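Local coordinates for protein dicer Related Helicase (Caenorhabditis elegans, PDB 6M6Q) that probably acts, when full-length, as an RNA-binding, ATP-hydrolysing helicase of the RIG-I-like family, this chain being the protein's N-terminal domain, at residues 50-55 against 69-74; 152-157 against 162-167; 85-90 against 98-103. All coordinates share one frame; numbering follows the deposited sequence.

Contact 1. Residues 50-55 against 69-74; sequences GYFKLF and RMIIDE
Phe52 carries the whole of its side of this contact, its ring set against two isoleucines on the last turn of helix 63-72. The closer of the two approaches is made by Ile71, whose CD1 lies 4.2 Å from Phe52 CE1; on the other flank of the ring Ile72 CG2 comes to 4.5 Å from Phe52 CE2. Both methyl groups approach the ring obliquely. The CB of each of the three residues points toward the other segment, but the backbones stay well apart, with 10.0 Å between Phe52 CA and Arg69 CA, the nearest pair. Side-chain ends alone therefore bridge the gap, and the buried surface is a modest 102 Å². Ile71 reaches the ring because its CG1-CD1 arm is extended (chi2 166°), which carries CD1 out from the helix.

The fuller packing is on the Ile71 side, where both partners are buried and Ile71 also touches Phe119 and Ser120. Ile72 marks the looser side: it is partly exposed, and beyond it the helix ends, with Asp73 leaving helical geometry at the surface. Lys53, also exposed, pairs with Glu56. No hydrogen bond joins the two segments.

Within the fold, the 3-10 turn 51-55 and the end of helix 63-72 share a hydrophobic cluster. Leu37, Cys40 and Val41 of helix 33-42 also pack on Phe52, while helix 94-127 supplies Phe123, whose ring meets that of Phe52 with the planes about 60° apart.

Contact 2. Residues 152-157 against 162-167; sequences SHWEDL and LTAETF
Trp154 and Phe167 are the two flat groups that meet here, and they do so lightly: Phe167 CD1 lies at the rim of the indole, near its plane, 4.5 Å from Trp154 CZ2. Relative to the phenyl ring the same approach is oblique, so this is a marginal apolar touch and no defined stack. The closer partner of the indole is Ala164, whose methyl comes in obliquely on the six-membered ring, with CB 3.9 Å from Trp154 CZ3 and 4.1 Å from Trp154 CH2. Outside the two segments, Tyr28 meets Trp154 edge-to-face and Phe171 does the same with Phe167.

The indole reaches the helix because CG of Trp154 stands anti to its carbonyl carbon (chi1 -57°), with the benzo part of the ring leading. Leu157 adds a second apolar side chain from the loop, its CD2 lying 4.5 Å from Ala164 CB, so that the alanine methyl is touched by both Trp154 and Leu157. The loop holding these two residues is shaped by its backbone: Trp154, at positive phi (62°), ends helix 146-152 in a Schellman motif, and a type II turn then runs from Trp154 to Leu157. On the opposing helix, Leu162 O accepts from both Thr166 N and Thr166 OG1, the latter at 3.0 Å. The second bond gives the threonine hydroxyl a partner within its own helix, and the two donors reach the oxygen from opposite faces of its plane.

No hydrogen bond or charge pair links the segments. Apolar burial, 129 Å² in all, is the evidence for what joins them: the capped end of helix 146-152 and the start of helix 162-171 meet through carbon surfaces, while polar groups such as His153 and Thr163 bond to other parts of the chain.

Contact 3. Residues 85-90 against 98-103; sequences IKIRNA and KQAETY
Glu101, Ile87 and Arg88 bury the most surface here, 63, 59 and 39 Å² respectively. Ile87 faces helix 94-127 with both of its branches: CD1 lies 3.7 Å from Ala100 CB, and CG2 sits 4.0 Å from Glu101 CG. With CG1 anti to the carbonyl carbon (chi1 -62°), CG2 is left beside that carbon and comes up against the aliphatic part of Glu101. The two chains slide past each other in opposite directions.

Beyond this apolar touch the carboxylate of Glu101 meets Arg88, whose NH1 donates to OE2 of Glu101 at 3.1 Å in a salt bridge. The N-H...O angle is 143°, somewhat bent. OE2 lies close to the guanidinium plane, whereas NH1 stands well above the carboxylate plane; the two planes are 65° apart, so this is a single-point bridge. Arg97 NE holds the other oxygen, OE1, so each carboxylate oxygen has an arginine partner. Replaced by alanine, Glu101 would take with it the acid that Arg88 and Arg97 share, and the flank of Ile87 would probably lose its cover.

Ile87 CA and Glu101 CA are 7.1 Å apart, a close approach consistent with the small side chain of Ala100 at the interface. This is a helical hairpin at the protein surface: after short helix 82-87 the chain turns back, and the early part of long helix 94-127 packs against it, with an apolar centre and a salt bridge at the margin.

Along the chain the order is contact 1, contact 3, contact 2, each closing before the next opens. Helix 94-127 relates the first two: residues 98-103 near its start form one side of contact 3, while Phe119, Ser120 and Phe123, farther along, pack around contact 1. The centres of those contacts are 33 Å apart, with about 16 Å between nearest atoms. Contact 2 is equally far from contact 1 by centres, but 55 Å from contact 3, on the opposite side of the chain's centre. In this strandless, mainly helical N-terminal domain the three are separate local contacts, two of them buried, with contact 3 at the surface, 38 Å from the chain's centre.

Contact 1. Residues 50-55 against 69-74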
loop_
_atom_site.group_PDB
_atom_site.type_symbol
_atom_site.label_atom_id
_atom_site.label_comp_id
_atom_site.label_asym_id
_atom_site.label_seq_id
_atom_site.Cartn_x
_atom_site.Cartn_y
_atom_site.Cartn_z
ATOM N N GLY B 50 -12.709 14.333 21.175
ATOM C CA GLY B 50 -12.890 13.056 21.903
ATOM C C GLY B 50 -11.598 12.256 21.988
ATOM O O GLY B 50 -10.563 12.847 22.324
ATOM N N TYR B 51 -11.661 10.958 21.687
ATOM C CA TYR B 51 -10.554 9.984 21.897
ATOM C C TYR B 51 -9.408 10.279 20.908
ATOM O O TYR B 51 -8.275 9.834 21.163
ATOM C CB TYR B 51 -11.025 8.530 21.734
ATOM C CG TYR B 51 -12.017 8.011 22.757
ATOM C CD1 TYR B 51 -12.262 8.682 23.949
ATOM C CD2 TYR B 51 -12.705 6.823 22.531
ATOM C CE1 TYR B 51 -13.176 8.198 24.875
ATOM C CE2 TYR B 51 -13.630 6.335 23.441
ATOM C CZ TYR B 51 -13.869 7.025 24.615
ATOM O OH TYR B 51 -14.782 6.549 25.505
ATOM N N PHE B 52 -9.681 11.006 19.816
ATOM C CA PHE B 52 -8.669 11.350 18.788
ATOM C C PHE B 52 -7.468 12.022 19.482
ATOM O O PHE B 52 -6.313 11.829 19.040
ATOM C CB PHE B 52 -9.269 12.254 17.694
ATOM C CG PHE B 52 -10.126 11.566 16.651
ATOM C CD1 PHE B 52 -9.555 10.895 15.576
ATOM C CD2 PHE B 52 -11.510 11.650 16.704
ATOM C CE1 PHE B 52 -10.354 10.288 14.617
ATOM C CE2 PHE B 52 -12.302 11.045 15.741
ATOM C CZ PHE B 52 -11.724 10.359 14.709
ATOM N N LYS B 53 -7.726 12.776 20.555
ATOM C CA LYS B 53 -6.703 13.627 21.226
ATOM C C LYS B 53 -5.603 12.744 21.838
ATOM O O LYS B 53 -4.464 13.226 21.935
ATOM C CB LYS B 53 -7.338 14.526 22.285
ATOM C CG LYS B 53 -6.613 15.843 22.504
ATOM C CD LYS B 53 -7.069 16.594 23.727
ATOM C CE LYS B 53 -6.419 17.955 23.846
ATOM N NZ LYS B 53 -4.943 17.848 23.942
ATOM N N LEU B 54 -5.926 11.495 22.206
ATOM C CA LEU B 54 -4.968 10.533 22.824
ATOM C C LEU B 54 -3.842 10.183 21.830
ATOM O O LEU B 54 -2.918 9.459 22.247
ATOM C CB LEU B 54 -5.706 9.255 23.249
ATOM C CG LEU B 54 -6.759 9.410 24.343
ATOM C CD1 LEU B 54 -7.796 8.286 24.258
ATOM C CD2 LEU B 54 -6.112 9.441 25.721
ATOM N N PHE B 55 -3.925 10.634 20.567
ATOM C CA PHE B 55 -2.976 10.257 19.481
ATOM C C PHE B 55 -2.153 11.478 19.036
ATOM O O PHE B 55 -1.371 11.354 18.068
ATOM C CB PHE B 55 -3.734 9.619 18.312
ATOM C CG PHE B 55 -4.512 8.377 18.671
ATOM C CD1 PHE B 55 -5.828 8.461 19.093
ATOM C CD2 PHE B 55 -3.928 7.125 18.592
ATOM C CE1 PHE B 55 -6.535 7.323 19.446
ATOM C CE2 PHE B 55 -4.638 5.987 18.939
ATOM C CZ PHE B 55 -5.938 6.091 19.372
ATOM N N ARG B 69 -10.854 17.253 12.838
ATOM C CA ARG B 69 -11.879 18.191 12.308
ATOM C C ARG B 69 -12.287 17.735 10.916
ATOM O O ARG B 69 -13.453 17.355 10.746
ATOM C CB ARG B 69 -11.346 19.619 12.267
ATOM C CG ARG B 69 -10.999 20.184 13.633
ATOM C CD ARG B 69 -12.007 19.757 14.672
ATOM N NE ARG B 69 -11.747 20.412 15.932
ATOM C CZ ARG B 69 -12.632 20.564 16.903
ATOM N NH1 ARG B 69 -13.866 20.109 16.769
ATOM N NH2 ARG B 69 -12.275 21.179 18.012
ATOM N N MET B 70 -11.344 17.692 9.983
ATOM C CA MET B 70 -11.624 17.327 8.572
ATOM C C MET B 70 -12.545 16.095 8.508
ATOM O O MET B 70 -13.303 16.004 7.560
ATOM C CB MET B 70 -10.335 17.046 7.815
ATOM C CG MET B 70 -9.593 18.315 7.435
ATOM S SD MET B 70 -10.440 19.256 6.131
ATOM C CE MET B 70 -9.041 20.095 5.382
ATOM N N ILE B 71 -12.526 15.241 9.536
ATOM C CA ILE B 71 -13.310 13.977 9.601
ATOM C C ILE B 71 -14.723 14.264 10.151
ATOM O O ILE B 71 -15.691 13.711 9.579
ATOM C CB ILE B 71 -12.556 12.912 10.430
ATOM C CG1 ILE B 71 -11.270 12.446 9.728
ATOM C CG2 ILE B 71 -13.467 11.733 10.779
ATOM C CD1 ILE B 71 -10.335 11.662 10.628
ATOM N N ILE B 72 -14.847 15.071 11.214
ATOM C CA ILE B 72 -16.113 15.219 12.011
ATOM C C ILE B 72 -16.847 16.521 11.647
ATOM O O ILE B 72 -18.071 16.572 11.870
ATOM C CB ILE B 72 -15.841 15.140 13.523
ATOM C CG1 ILE B 72 -14.845 16.205 13.989
ATOM C CG2 ILE B 72 -15.397 13.741 13.900
ATOM C CD1 ILE B 72 -14.660 16.254 15.492
ATOM N N ASP B 73 -16.130 17.539 11.146
ATOM C CA ASP B 73 -16.706 18.836 10.667
ATOM C C ASP B 73 -17.940 18.562 9.802
ATOM O O ASP B 73 -17.866 17.709 8.896
ATOM C CB ASP B 73 -15.689 19.663 9.864
ATOM C CG ASP B 73 -14.814 20.593 10.705
ATOM O OD1 ASP B 73 -14.923 20.549 11.969
ATOM O OD2 ASP B 73 -14.021 21.349 10.097
ATOM N N GLU B 74 -19.039 19.242 10.108
ATOM C CA GLU B 74 -20.297 19.242 9.325
ATOM C C GLU B 74 -20.008 19.853 7.951
ATOM O O GLU B 74 -19.235 20.796 7.832
ATOM C CB GLU B 74 -21.353 20.038 10.107
ATOM C CG GLU B 74 -22.753 19.446 10.071
ATOM C CD GLU B 74 -22.951 18.209 10.917
ATOM O OE1 GLU B 74 -22.456 18.194 12.065
ATOM O OE2 GLU B 74 -23.636 17.278 10.443
#

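Contact 2. Residues 152-157 against 162-167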
loop_
_atom_site.group_PDB
_atom_site.type_symbol
_atom_site.label_atom_id
_atom_site.label_comp_id
_atom_site.label_asym_id
_atom_site.label_seq_id
_atom_site.Cartn_x
_atom_site.Cartn_y
_atom_site.Cartn_z
ATOM N N SER B 152 -10.465 -9.615 19.315
ATOM C CA SER B 152 -9.298 -9.085 18.558
ATOM C C SER B 152 -8.006 -9.798 18.996
ATOM O O SER B 152 -6.996 -9.711 18.248
ATOM C CB SER B 152 -9.187 -7.578 18.709
ATOM O OG SER B 152 -8.546 -7.223 19.925
ATOM N N HIS B 153 -8.054 -10.509 20.135
ATOM C CA HIS B 153 -6.900 -11.199 20.774
ATOM C C HIS B 153 -7.106 -12.733 20.813
ATOM O O HIS B 153 -6.232 -13.418 21.378
ATOM C CB HIS B 153 -6.704 -10.646 22.185
ATOM C CG HIS B 153 -6.039 -9.318 22.236
ATOM N ND1 HIS B 153 -4.709 -9.152 21.938
ATOM C CD2 HIS B 153 -6.494 -8.107 22.632
ATOM C CE1 HIS B 153 -4.382 -7.884 22.112
ATOM N NE2 HIS B 153 -5.451 -7.231 22.549
ATOM N N TRP B 154 -8.213 -13.253 20.259
ATOM C CA TRP B 154 -8.560 -14.710 20.257
ATOM C C TRP B 154 -8.730 -15.231 21.710
ATOM O O TRP B 154 -8.141 -16.303 22.046
ATOM C CB TRP B 154 -7.495 -15.547 19.513
ATOM C CG TRP B 154 -7.215 -15.178 18.088
ATOM C CD1 TRP B 154 -7.912 -14.313 17.289
ATOM C CD2 TRP B 154 -6.183 -15.748 17.252
ATOM N NE1 TRP B 154 -7.364 -14.284 16.031
ATOM C CE2 TRP B 154 -6.305 -15.158 15.979
ATOM C CE3 TRP B 154 -5.158 -16.673 17.465
ATOM C CZ2 TRP B 154 -5.443 -15.469 14.929
ATOM C CZ3 TRP B 154 -4.307 -16.982 16.426
ATOM C CH2 TRP B 154 -4.458 -16.396 15.173
ATOM N N GLU B 155 -9.519 -14.541 22.528
ATOM C CA GLU B 155 -9.849 -14.948 23.917
ATOM C C GLU B 155 -10.644 -16.264 23.899
ATOM O O GLU B 155 -11.589 -16.378 23.091
ATOM C CB GLU B 155 -10.644 -13.838 24.600
ATOM C CG GLU B 155 -10.767 -13.989 26.090
ATOM C CD GLU B 155 -11.477 -12.826 26.747
ATOM O OE1 GLU B 155 -12.595 -12.501 26.301
ATOM O OE2 GLU B 155 -10.904 -12.233 27.678
ATOM N N ASP B 156 -10.269 -17.198 24.786
ATOM C CA ASP B 156 -10.947 -18.501 25.055
ATOM C C ASP B 156 -10.899 -19.383 23.795
ATOM O O ASP B 156 -11.727 -20.305 23.699
ATOM C CB ASP B 156 -12.391 -18.318 25.558
ATOM C CG ASP B 156 -12.532 -17.477 26.821
ATOM O OD1 ASP B 156 -11.554 -17.427 27.617
ATOM O OD2 ASP B 156 -13.615 -16.872 26.996
ATOM N N LEU B 157 -9.925 -19.173 22.912
ATOM C CA LEU B 157 -9.735 -20.005 21.693
ATOM C C LEU B 157 -8.991 -21.279 22.093
ATOM O O LEU B 157 -8.039 -21.226 22.876
ATOM C CB LEU B 157 -8.971 -19.194 20.632
ATOM C CG LEU B 157 -8.772 -19.882 19.275
ATOM C CD1 LEU B 157 -9.962 -19.648 18.346
ATOM C CD2 LEU B 157 -7.490 -19.412 18.607
ATOM N N LEU B 162 -6.731 -25.555 14.336
ATOM C CA LEU B 162 -6.025 -25.793 13.051
ATOM C C LEU B 162 -6.338 -24.649 12.074
ATOM O O LEU B 162 -5.544 -24.424 11.141
ATOM C CB LEU B 162 -6.478 -27.152 12.514
ATOM C CG LEU B 162 -6.062 -27.494 11.087
ATOM C CD1 LEU B 162 -4.554 -27.662 10.975
ATOM C CD2 LEU B 162 -6.763 -28.748 10.633
ATOM N N THR B 163 -7.477 -23.990 12.255
ATOM C CA THR B 163 -7.916 -22.846 11.429
ATOM C C THR B 163 -6.953 -21.685 11.650
ATOM O O THR B 163 -6.693 -20.954 10.701
ATOM C CB THR B 163 -9.347 -22.448 11.772
ATOM O OG1 THR B 163 -10.216 -23.309 11.043
ATOM C CG2 THR B 163 -9.641 -21.003 11.453
ATOM N N ALA B 164 -6.475 -21.518 12.882
ATOM C CA ALA B 164 -5.549 -20.437 13.283
ATOM C C ALA B 164 -4.206 -20.618 12.570
ATOM O O ALA B 164 -3.645 -19.611 12.145
ATOM C CB ALA B 164 -5.379 -20.404 14.782
ATOM N N GLU B 165 -3.740 -21.863 12.431
ATOM C CA GLU B 165 -2.458 -22.224 11.774
ATOM C C GLU B 165 -2.549 -21.915 10.281
ATOM O O GLU B 165 -1.635 -21.248 9.776
ATOM C CB GLU B 165 -2.114 -23.695 12.009
ATOM C CG GLU B 165 -0.815 -24.126 11.327
ATOM C CD GLU B 165 -0.626 -25.633 11.130
ATOM O OE1 GLU B 165 0.136 -26.023 10.201
ATOM O OE2 GLU B 165 -1.230 -26.416 11.899
ATOM N N THR B 166 -3.639 -22.306 9.619
ATOM C CA THR B 166 -3.855 -22.035 8.166
ATOM C C THR B 166 -3.835 -20.513 7.917
ATOM O O THR B 166 -3.117 -20.075 7.031
ATOM C CB THR B 166 -5.159 -22.668 7.657
ATOM O OG1 THR B 166 -5.284 -23.984 8.193
ATOM C CG2 THR B 166 -5.234 -22.711 6.148
ATOM N N PHE B 167 -4.565 -19.755 8.735
ATOM C CA PHE B 167 -4.676 -18.273 8.698
ATOM C C PHE B 167 -3.282 -17.643 8.764
ATOM O O PHE B 167 -2.951 -16.833 7.881
ATOM C CB PHE B 167 -5.546 -17.801 9.857
ATOM C CG PHE B 167 -5.924 -16.351 9.840
ATOM C CD1 PHE B 167 -5.131 -15.405 10.468
ATOM C CD2 PHE B 167 -7.142 -15.947 9.311
ATOM C CE1 PHE B 167 -5.531 -14.080 10.530
ATOM C CE2 PHE B 167 -7.541 -14.623 9.376
ATOM C CZ PHE B 167 -6.731 -13.691 9.977
#

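Contact 3. Residues 85-90 against 98-103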
loop_
_atom_site.group_PDB
_atom_site.type_symbol
_atom_site.label_atom_id
_atom_site.label_comp_id
_atom_site.label_asym_id
_atom_site.label_seq_id
_atom_site.Cartn_x
_atom_site.Cartn_y
_atom_site.Cartn_z
ATOM N N ILE B 85 -26.206 27.893 -6.979
ATOM C CA ILE B 85 -26.781 29.267 -6.982
ATOM C C ILE B 85 -26.986 29.690 -8.433
ATOM O O ILE B 85 -28.055 30.285 -8.720
ATOM C CB ILE B 85 -25.893 30.262 -6.200
ATOM C CG1 ILE B 85 -25.897 29.947 -4.699
ATOM C CG2 ILE B 85 -26.297 31.718 -6.475
ATOM C CD1 ILE B 85 -24.665 30.430 -3.976
ATOM N N LYS B 86 -26.066 29.308 -9.331
ATOM C CA LYS B 86 -26.124 29.701 -10.771
ATOM C C LYS B 86 -27.304 28.986 -11.451
ATOM O O LYS B 86 -28.028 29.647 -12.204
ATOM C CB LYS B 86 -24.806 29.398 -11.483
ATOM C CG LYS B 86 -23.705 30.420 -11.267
ATOM C CD LYS B 86 -22.432 30.014 -11.932
ATOM C CE LYS B 86 -21.219 30.732 -11.396
ATOM N NZ LYS B 86 -19.978 30.116 -11.917
ATOM N N ILE B 87 -27.504 27.699 -11.153
ATOM C CA ILE B 87 -28.613 26.871 -11.707
ATOM C C ILE B 87 -29.943 27.548 -11.330
ATOM O O ILE B 87 -30.770 27.747 -12.227
ATOM C CB ILE B 87 -28.525 25.404 -11.204
ATOM C CG1 ILE B 87 -27.227 24.693 -11.651
ATOM C CG2 ILE B 87 -29.767 24.608 -11.590
ATOM C CD1 ILE B 87 -27.200 24.214 -13.096
ATOM N N ARG B 88 -30.115 27.924 -10.060
ATOM C CA ARG B 88 -31.411 28.417 -9.500
ATOM C C ARG B 88 -31.691 29.839 -10.010
ATOM O O ARG B 88 -32.810 30.337 -9.781
ATOM C CB ARG B 88 -31.412 28.376 -7.964
ATOM C CG ARG B 88 -31.261 26.980 -7.379
ATOM C CD ARG B 88 -32.294 26.643 -6.328
ATOM N NE ARG B 88 -31.760 26.821 -4.986
ATOM C CZ ARG B 88 -31.398 25.834 -4.161
ATOM N NH1 ARG B 88 -31.530 24.566 -4.519
ATOM N NH2 ARG B 88 -30.924 26.124 -2.964
ATOM N N ASN B 89 -30.716 30.469 -10.669
ATOM C CA ASN B 89 -30.831 31.850 -11.209
ATOM C C ASN B 89 -30.885 31.826 -12.750
ATOM O O ASN B 89 -31.079 32.884 -13.321
ATOM C CB ASN B 89 -29.680 32.746 -10.704
ATOM C CG ASN B 89 -29.944 33.345 -9.330
ATOM O OD1 ASN B 89 -30.855 34.157 -9.169
ATOM N ND2 ASN B 89 -29.140 32.975 -8.337
ATOM N N ALA B 90 -30.677 30.670 -13.393
ATOM C CA ALA B 90 -30.475 30.551 -14.866
ATOM C C ALA B 90 -31.826 30.554 -15.613
ATOM O O ALA B 90 -31.799 30.735 -16.846
ATOM C CB ALA B 90 -29.683 29.310 -15.181
ATOM N N LYS B 98 -34.266 20.682 -11.974
ATOM C CA LYS B 98 -34.301 19.675 -10.888
ATOM C C LYS B 98 -33.251 18.587 -11.167
ATOM O O LYS B 98 -32.622 18.138 -10.195
ATOM C CB LYS B 98 -35.705 19.086 -10.727
ATOM C CG LYS B 98 -36.733 20.019 -10.102
ATOM C CD LYS B 98 -38.139 19.431 -10.065
ATOM C CE LYS B 98 -39.173 20.347 -9.436
ATOM N NZ LYS B 98 -39.206 20.217 -7.960
ATOM N N GLN B 99 -33.050 18.182 -12.435
ATOM C CA GLN B 99 -32.007 17.175 -12.809
ATOM C C GLN B 99 -30.625 17.771 -12.465
ATOM O O GLN B 99 -29.828 17.094 -11.789
ATOM C CB GLN B 99 -32.079 16.752 -14.297
ATOM C CG GLN B 99 -33.300 15.881 -14.676
ATOM C CD GLN B 99 -33.318 15.396 -16.125
ATOM O OE1 GLN B 99 -32.905 14.278 -16.434
ATOM N NE2 GLN B 99 -33.821 16.222 -17.034
ATOM N N ALA B 100 -30.373 19.002 -12.890
ATOM C CA ALA B 100 -29.101 19.715 -12.666
ATOM C C ALA B 100 -28.834 19.796 -11.160
ATOM O O ALA B 100 -27.722 19.531 -10.750
ATOM C CB ALA B 100 -29.173 21.082 -13.301
ATOM N N GLU B 101 -29.848 20.168 -10.386
ATOM C CA GLU B 101 -29.748 20.386 -8.929
ATOM C C GLU B 101 -29.321 19.073 -8.267
ATOM O O GLU B 101 -28.510 19.127 -7.330
ATOM C CB GLU B 101 -31.076 20.899 -8.355
ATOM C CG GLU B 101 -31.339 22.386 -8.609
ATOM C CD GLU B 101 -32.531 22.966 -7.844
ATOM O OE1 GLU B 101 -33.335 23.693 -8.461
ATOM O OE2 GLU B 101 -32.667 22.667 -6.636
ATOM N N THR B 102 -29.845 17.932 -8.720
ATOM C CA THR B 102 -29.559 16.612 -8.088
ATOM C C THR B 102 -28.107 16.240 -8.389
ATOM O O THR B 102 -27.438 15.747 -7.481
ATOM C CB THR B 102 -30.548 15.514 -8.516
ATOM O OG1 THR B 102 -30.568 15.481 -9.937
ATOM C CG2 THR B 102 -31.950 15.730 -7.992
ATOM N N TYR B 103 -27.614 16.589 -9.574
ATOM C CA TYR B 103 -26.228 16.304 -10.000
ATOM C C TYR B 103 -25.262 17.143 -9.156
ATOM O O TYR B 103 -24.225 16.619 -8.737
ATOM C CB TYR B 103 -26.031 16.544 -11.493
ATOM C CG TYR B 103 -24.749 15.942 -12.002
ATOM C CD1 TYR B 103 -24.645 14.574 -12.234
ATOM C CD2 TYR B 103 -23.594 16.706 -12.118
ATOM C CE1 TYR B 103 -23.455 14.002 -12.668
ATOM C CE2 TYR B 103 -22.395 16.146 -12.541
ATOM C CZ TYR B 103 -22.330 14.794 -12.830
ATOM O OH TYR B 103 -21.159 14.244 -13.255
#